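Local coordinates for glutamate racemase (Bacillus anthracis, PDB 2DWU), which belongs to the Asp/Glu/hydantoin racemase family of alpha/beta enzymes and is built around two parallel beta sheets, at residues R28-E33 against E218-L223; L70-V75 against S93-G98. All blocks are in the same frame, centred on the assembly; numbering follows the deposited sequence.

Contact 1: residues R28-E33 against E218-L223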
loop_
_atom_site.group_PDB
_atom_site.type_symbol
_atom_site.label_atom_id
_atom_site.label_comp_id
_atom_site.label_asym_id
_atom_site.label_seq_id
_atom_site.Cartn_x
_atom_site.Cartn_y
_atom_site.Cartn_z
ATOM N N ARG B 28 -10.562 -7.202 -7.850
ATOM C CA ARG B 28 -11.271 -6.583 -6.740
ATOM C C ARG B 28 -10.892 -5.125 -6.476
ATOM O O ARG B 28 -11.759 -4.270 -6.294
ATOM C CB ARG B 28 -11.049 -7.401 -5.464
ATOM C CG ARG B 28 -11.892 -6.945 -4.270
ATOM C CD ARG B 28 -11.646 -7.845 -3.054
ATOM N NE ARG B 28 -10.316 -7.675 -2.474
ATOM C CZ ARG B 28 -9.981 -6.640 -1.703
ATOM N NH1 ARG B 28 -10.879 -5.704 -1.427
ATOM N NH2 ARG B 28 -8.752 -6.549 -1.220
ATOM N N GLN B 29 -9.593 -4.833 -6.428
ATOM C CA GLN B 29 -9.138 -3.485 -6.103
ATOM C C GLN B 29 -9.024 -2.515 -7.291
ATOM O O GLN B 29 -8.984 -1.308 -7.106
ATOM C CB GLN B 29 -7.781 -3.581 -5.391
ATOM C CG GLN B 29 -7.820 -4.366 -4.094
ATOM C CD GLN B 29 -6.488 -4.284 -3.373
ATOM O OE1 GLN B 29 -5.944 -3.193 -3.206
ATOM N NE2 GLN B 29 -5.946 -5.434 -2.960
ATOM N N LEU B 30 -8.985 -3.046 -8.509
ATOM C CA LEU B 30 -8.910 -2.222 -9.728
ATOM C C LEU B 30 -9.986 -2.779 -10.665
ATOM O O LEU B 30 -9.689 -3.310 -11.748
ATOM C CB LEU B 30 -7.529 -2.350 -10.353
ATOM C CG LEU B 30 -6.446 -1.527 -9.624
ATOM C CD1 LEU B 30 -5.077 -2.016 -10.033
ATOM C CD2 LEU B 30 -6.608 -0.049 -9.949
ATOM N N PRO B 31 -11.244 -2.654 -10.255
ATOM C CA PRO B 31 -12.357 -3.174 -11.053
ATOM C C PRO B 31 -12.584 -2.592 -12.418
ATOM O O PRO B 31 -13.415 -3.125 -13.148
ATOM C CB PRO B 31 -13.569 -2.998 -10.138
ATOM C CG PRO B 31 -13.219 -1.740 -9.366
ATOM C CD PRO B 31 -11.716 -1.896 -9.086
ATOM N N LYS B 32 -11.897 -1.521 -12.787
ATOM C CA LYS B 32 -12.074 -0.983 -14.142
ATOM C C LYS B 32 -10.984 -1.459 -15.110
ATOM O O LYS B 32 -11.062 -1.196 -16.306
ATOM C CB LYS B 32 -12.091 0.546 -14.132
ATOM C CG LYS B 32 -13.136 1.115 -13.202
ATOM C CD LYS B 32 -13.179 2.602 -13.280
ATOM C CE LYS B 32 -14.097 3.175 -12.220
ATOM N NZ LYS B 32 -14.192 4.672 -12.371
ATOM N N GLU B 33 -9.972 -2.167 -14.599
ATOM C CA GLU B 33 -8.896 -2.672 -15.447
ATOM C C GLU B 33 -9.244 -4.028 -16.070
ATOM O O GLU B 33 -10.063 -4.789 -15.525
ATOM C CB GLU B 33 -7.608 -2.836 -14.628
ATOM C CG GLU B 33 -7.094 -1.561 -13.965
ATOM C CD GLU B 33 -6.650 -0.487 -14.946
ATOM O OE1 GLU B 33 -6.237 -0.826 -16.077
ATOM O OE2 GLU B 33 -6.705 0.720 -14.584
ATOM N N GLU B 218 -0.165 -2.035 -4.927
ATOM C CA GLU B 218 1.050 -1.462 -5.494
ATOM C C GLU B 218 0.802 -1.090 -6.962
ATOM O O GLU B 218 1.176 -0.017 -7.422
ATOM C CB GLU B 218 2.215 -2.461 -5.397
ATOM C CG GLU B 218 3.531 -1.889 -5.919
ATOM C CD GLU B 218 4.664 -1.807 -4.879
ATOM O OE1 GLU B 218 4.437 -1.803 -3.643
ATOM O OE2 GLU B 218 5.820 -1.719 -5.343
ATOM N N LEU B 219 0.163 -1.991 -7.703
ATOM C CA LEU B 219 -0.176 -1.708 -9.101
ATOM C C LEU B 219 -1.092 -0.469 -9.176
ATOM O O LEU B 219 -0.876 0.427 -10.006
ATOM C CB LEU B 219 -0.902 -2.923 -9.713
ATOM C CG LEU B 219 -1.420 -2.736 -11.142
ATOM C CD1 LEU B 219 -0.254 -2.489 -12.107
ATOM C CD2 LEU B 219 -2.216 -3.964 -11.542
ATOM N N SER B 220 -2.109 -0.422 -8.310
ATOM C CA SER B 220 -3.029 0.717 -8.285
ATOM C C SER B 220 -2.252 2.047 -8.098
ATOM O O SER B 220 -2.468 3.030 -8.821
ATOM C CB SER B 220 -4.082 0.507 -7.163
ATOM O OG SER B 220 -4.964 1.628 -7.081
ATOM N N THR B 221 -1.325 2.051 -7.148
ATOM C CA THR B 221 -0.532 3.214 -6.843
ATOM C C THR B 221 0.261 3.679 -8.069
ATOM O O THR B 221 0.282 4.869 -8.406
ATOM C CB THR B 221 0.467 2.884 -5.698
ATOM O OG1 THR B 221 -0.248 2.468 -4.529
ATOM C CG2 THR B 221 1.323 4.113 -5.384
ATOM N N ILE B 222 0.899 2.729 -8.746
ATOM C CA ILE B 222 1.718 3.055 -9.891
ATOM C C ILE B 222 0.889 3.487 -11.090
ATOM O O ILE B 222 1.240 4.450 -11.772
ATOM C CB ILE B 222 2.639 1.869 -10.249
ATOM C CG1 ILE B 222 3.699 1.706 -9.150
ATOM C CG2 ILE B 222 3.403 2.152 -11.562
ATOM C CD1 ILE B 222 4.418 0.346 -9.224
ATOM N N LEU B 223 -0.214 2.802 -11.363
ATOM C CA LEU B 223 -1.031 3.216 -12.510
ATOM C C LEU B 223 -1.550 4.635 -12.279
ATOM O O LEU B 223 -1.566 5.438 -13.205
ATOM C CB LEU B 223 -2.228 2.281 -12.710
ATOM C CG LEU B 223 -1.937 0.818 -13.080
ATOM C CD1 LEU B 223 -3.274 0.022 -13.126
ATOM C CD2 LEU B 223 -1.193 0.765 -14.414
HETATM O O HOH W 1 -7.157 0.558 -6.053
#

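Contact 2: residues L70-V75 against S93-G98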
loop_
_atom_site.group_PDB
_atom_site.type_symbol
_atom_site.label_atom_id
_atom_site.label_comp_id
_atom_site.label_asym_id
_atom_site.label_seq_id
_atom_site.Cartn_x
_atom_site.Cartn_y
_atom_site.Cartn_z
ATOM N N LEU B 70 -0.490 -4.101 -23.917
ATOM C CA LEU B 70 -0.190 -4.015 -22.485
ATOM C C LEU B 70 0.103 -2.623 -21.963
ATOM O O LEU B 70 0.904 -1.885 -22.554
ATOM C CB LEU B 70 1.037 -4.878 -22.135
ATOM C CG LEU B 70 1.038 -6.324 -22.629
ATOM C CD1 LEU B 70 2.336 -7.038 -22.213
ATOM C CD2 LEU B 70 -0.177 -7.033 -22.064
ATOM N N LYS B 71 -0.512 -2.265 -20.844
ATOM C CA LYS B 71 -0.212 -0.980 -20.227
ATOM C C LYS B 71 0.752 -1.240 -19.068
ATOM O O LYS B 71 1.472 -0.349 -18.633
ATOM C CB LYS B 71 -1.480 -0.259 -19.716
ATOM C CG LYS B 71 -2.149 -0.849 -18.483
ATOM C CD LYS B 71 -3.118 0.156 -17.765
ATOM C CE LYS B 71 -4.356 0.491 -18.576
ATOM N NZ LYS B 71 -5.370 1.240 -17.771
ATOM N N ALA B 72 0.774 -2.487 -18.588
ATOM C CA ALA B 72 1.642 -2.878 -17.476
ATOM C C ALA B 72 1.705 -4.400 -17.420
ATOM O O ALA B 72 0.831 -5.073 -17.949
ATOM C CB ALA B 72 1.082 -2.331 -16.144
ATOM N N LEU B 73 2.741 -4.930 -16.764
ATOM C CA LEU B 73 2.929 -6.364 -16.620
ATOM C C LEU B 73 3.062 -6.694 -15.134
ATOM O O LEU B 73 3.822 -6.043 -14.416
ATOM C CB LEU B 73 4.218 -6.809 -17.345
ATOM C CG LEU B 73 4.601 -8.282 -17.094
ATOM C CD1 LEU B 73 3.507 -9.223 -17.639
ATOM C CD2 LEU B 73 5.940 -8.546 -17.764
ATOM N N VAL B 74 2.311 -7.696 -14.684
ATOM C CA VAL B 74 2.420 -8.164 -13.290
ATOM C C VAL B 74 2.990 -9.587 -13.326
ATOM O O VAL B 74 2.464 -10.478 -14.021
ATOM C CB VAL B 74 1.050 -8.207 -12.591
ATOM C CG1 VAL B 74 1.188 -8.851 -11.186
ATOM C CG2 VAL B 74 0.500 -6.780 -12.455
ATOM N N VAL B 75 4.088 -9.783 -12.594
ATOM C CA VAL B 75 4.710 -11.106 -12.471
ATOM C C VAL B 75 4.073 -11.598 -11.183
ATOM O O VAL B 75 4.474 -11.257 -10.082
ATOM C CB VAL B 75 6.248 -11.008 -12.317
ATOM C CG1 VAL B 75 6.854 -12.430 -12.181
ATOM C CG2 VAL B 75 6.816 -10.352 -13.538
ATOM N N SER B 93 9.543 -1.346 -21.526
ATOM C CA SER B 93 9.348 0.082 -21.303
ATOM C C SER B 93 8.089 0.346 -20.463
ATOM O O SER B 93 7.922 1.432 -19.897
ATOM C CB SER B 93 9.251 0.801 -22.651
ATOM O OG SER B 93 10.374 0.466 -23.450
ATOM N N ILE B 94 7.202 -0.641 -20.384
ATOM C CA ILE B 94 5.994 -0.491 -19.577
ATOM C C ILE B 94 6.337 -0.852 -18.126
ATOM O O ILE B 94 7.376 -1.483 -17.868
ATOM C CB ILE B 94 4.857 -1.434 -20.064
ATOM C CG1 ILE B 94 5.349 -2.883 -20.053
ATOM C CG2 ILE B 94 4.373 -0.997 -21.457
ATOM C CD1 ILE B 94 4.259 -3.921 -20.279
ATOM N N PRO B 95 5.496 -0.430 -17.169
ATOM C CA PRO B 95 5.750 -0.745 -15.757
ATOM C C PRO B 95 5.636 -2.258 -15.549
ATOM O O PRO B 95 4.687 -2.884 -16.031
ATOM C CB PRO B 95 4.621 -0.040 -15.020
ATOM C CG PRO B 95 4.264 1.102 -15.920
ATOM C CD PRO B 95 4.371 0.511 -17.304
ATOM N N VAL B 96 6.580 -2.829 -14.815
ATOM C CA VAL B 96 6.561 -4.249 -14.507
ATOM C C VAL B 96 6.502 -4.327 -12.981
ATOM O O VAL B 96 7.399 -3.826 -12.285
ATOM C CB VAL B 96 7.828 -5.005 -15.013
ATOM C CG1 VAL B 96 7.687 -6.489 -14.649
ATOM C CG2 VAL B 96 7.968 -4.881 -16.536
ATOM N N ILE B 97 5.436 -4.919 -12.462
ATOM C CA ILE B 97 5.233 -5.023 -11.014
ATOM C C ILE B 97 5.349 -6.491 -10.610
ATOM O O ILE B 97 4.614 -7.346 -11.127
ATOM C CB ILE B 97 3.813 -4.516 -10.609
ATOM C CG1 ILE B 97 3.700 -2.980 -10.734
ATOM C CG2 ILE B 97 3.545 -4.843 -9.150
ATOM C CD1 ILE B 97 3.717 -2.427 -12.150
ATOM N N GLY B 98 6.268 -6.782 -9.697
ATOM C CA GLY B 98 6.463 -8.137 -9.208
ATOM C C GLY B 98 5.731 -8.271 -7.882
ATOM O O GLY B 98 5.319 -7.267 -7.272
#

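Contact 1: residues R28-E33 against E218-L223
Leu30 reaches helix 211-226 because its CG lies anti to its own carbonyl carbon (chi1 -77°), on the side facing Leu219 and Ser220. On the helix, Leu219 turns its CG anti to the backbone N (chi1 175°), and its CD2 meets Leu30 CD1 at 3.8 Å. This is helix-end packing in an alpha/beta fold: Leu30 is the first residue to leave the helical path after helix 20-29, and a type I turn begins at that same residue and runs to Glu33, closed by the bond from Glu33 N to Leu30 O. The other methyl, Leu30 CD2, lies 3.7 Å from Ser220 OG, so the leucine sits astride the serine with one branch near its backbone N and one near its hydroxyl. Past the turn, Glu33 and Leu223 approach from opposite directions, and Leu223 CD1 comes within 3.8 Å of Glu33 OE2. The Glu33 carboxylate meets Lys71 in a salt bridge, and its OE2 accepts from Ala230 N; those bonds would be expected to favour the ionised form despite the apolar surroundings. Ile10 of strand 9-14 and Leu229 add to the packing. No direct hydrogen bond joins the segments. Instead, one water spans them, donating to Gln29 O at 2.8 Å and lying 2.6 Å from Ser220 OG, a hydroxyl that is also hydrogen-bonded to Arg105 NH1 of the second subunit.

Contact 2: residues L70-V75 against S93-G98
Leu73 is gripped through both backbone polar atoms by the neighbouring strand: its N donates to Pro95 O at 2.9 Å, and its O accepts from Ile97 N at 2.8 Å. A third bond, from Val75 N to Ile97 O, comes in with the donor tilted 21° from the carbonyl plane. The same Ile97 O also takes a CA-H...O contact from Val74, whose CA is 3.2 Å from the oxygen. Side chains follow this parallel register. Leu73 and Val96 lie side by side, pointing the same way, while Val75 CG2 crosses to Val96 CG1 at 4.1 Å; Val74 and Ile97 occupy the other face. Where the strand has yet to begin, Ile94 holds its CG1 between the backbone N and the carbonyl carbon (chi1 57°), which carries CD1 over to Leu70 CB, 3.8 Å away, and close to Leu73 CB. Beyond this shell, Leu85 of helix 78-91 packs on Val96 and Leu88 on Val75, whereas Ile222 of helix 211-226 meets Ile97 on the opposite face. Strand 9-14 bonds to the far edge of strand 70-75. The whole is a beta-alpha-beta crossover, strand 70-75, helix 78-91 and strand 96-98, at one margin of the six-stranded parallel sheet.

From the N terminus, the chain runs through strand 9-14 and helix 20-29 into residues 28-33, the first half of contact 1. Its partner, 218-223, comes 185 residues later, so contact 1 closes a very long loop. Contact 2 lies wholly within that loop and closes a short one of its own, across helix 78-91. The two do not cross. Their centres are about 12 Å apart, and they meet directly: Leu223 CD2 packs on Lys71 CD at 3.9 Å, and Leu219 CD1 on Ile97 CD1 at 4.0 Å. Helix 211-226 thus packs against both the end of helix 20-29 and the margin of the six-stranded sheet.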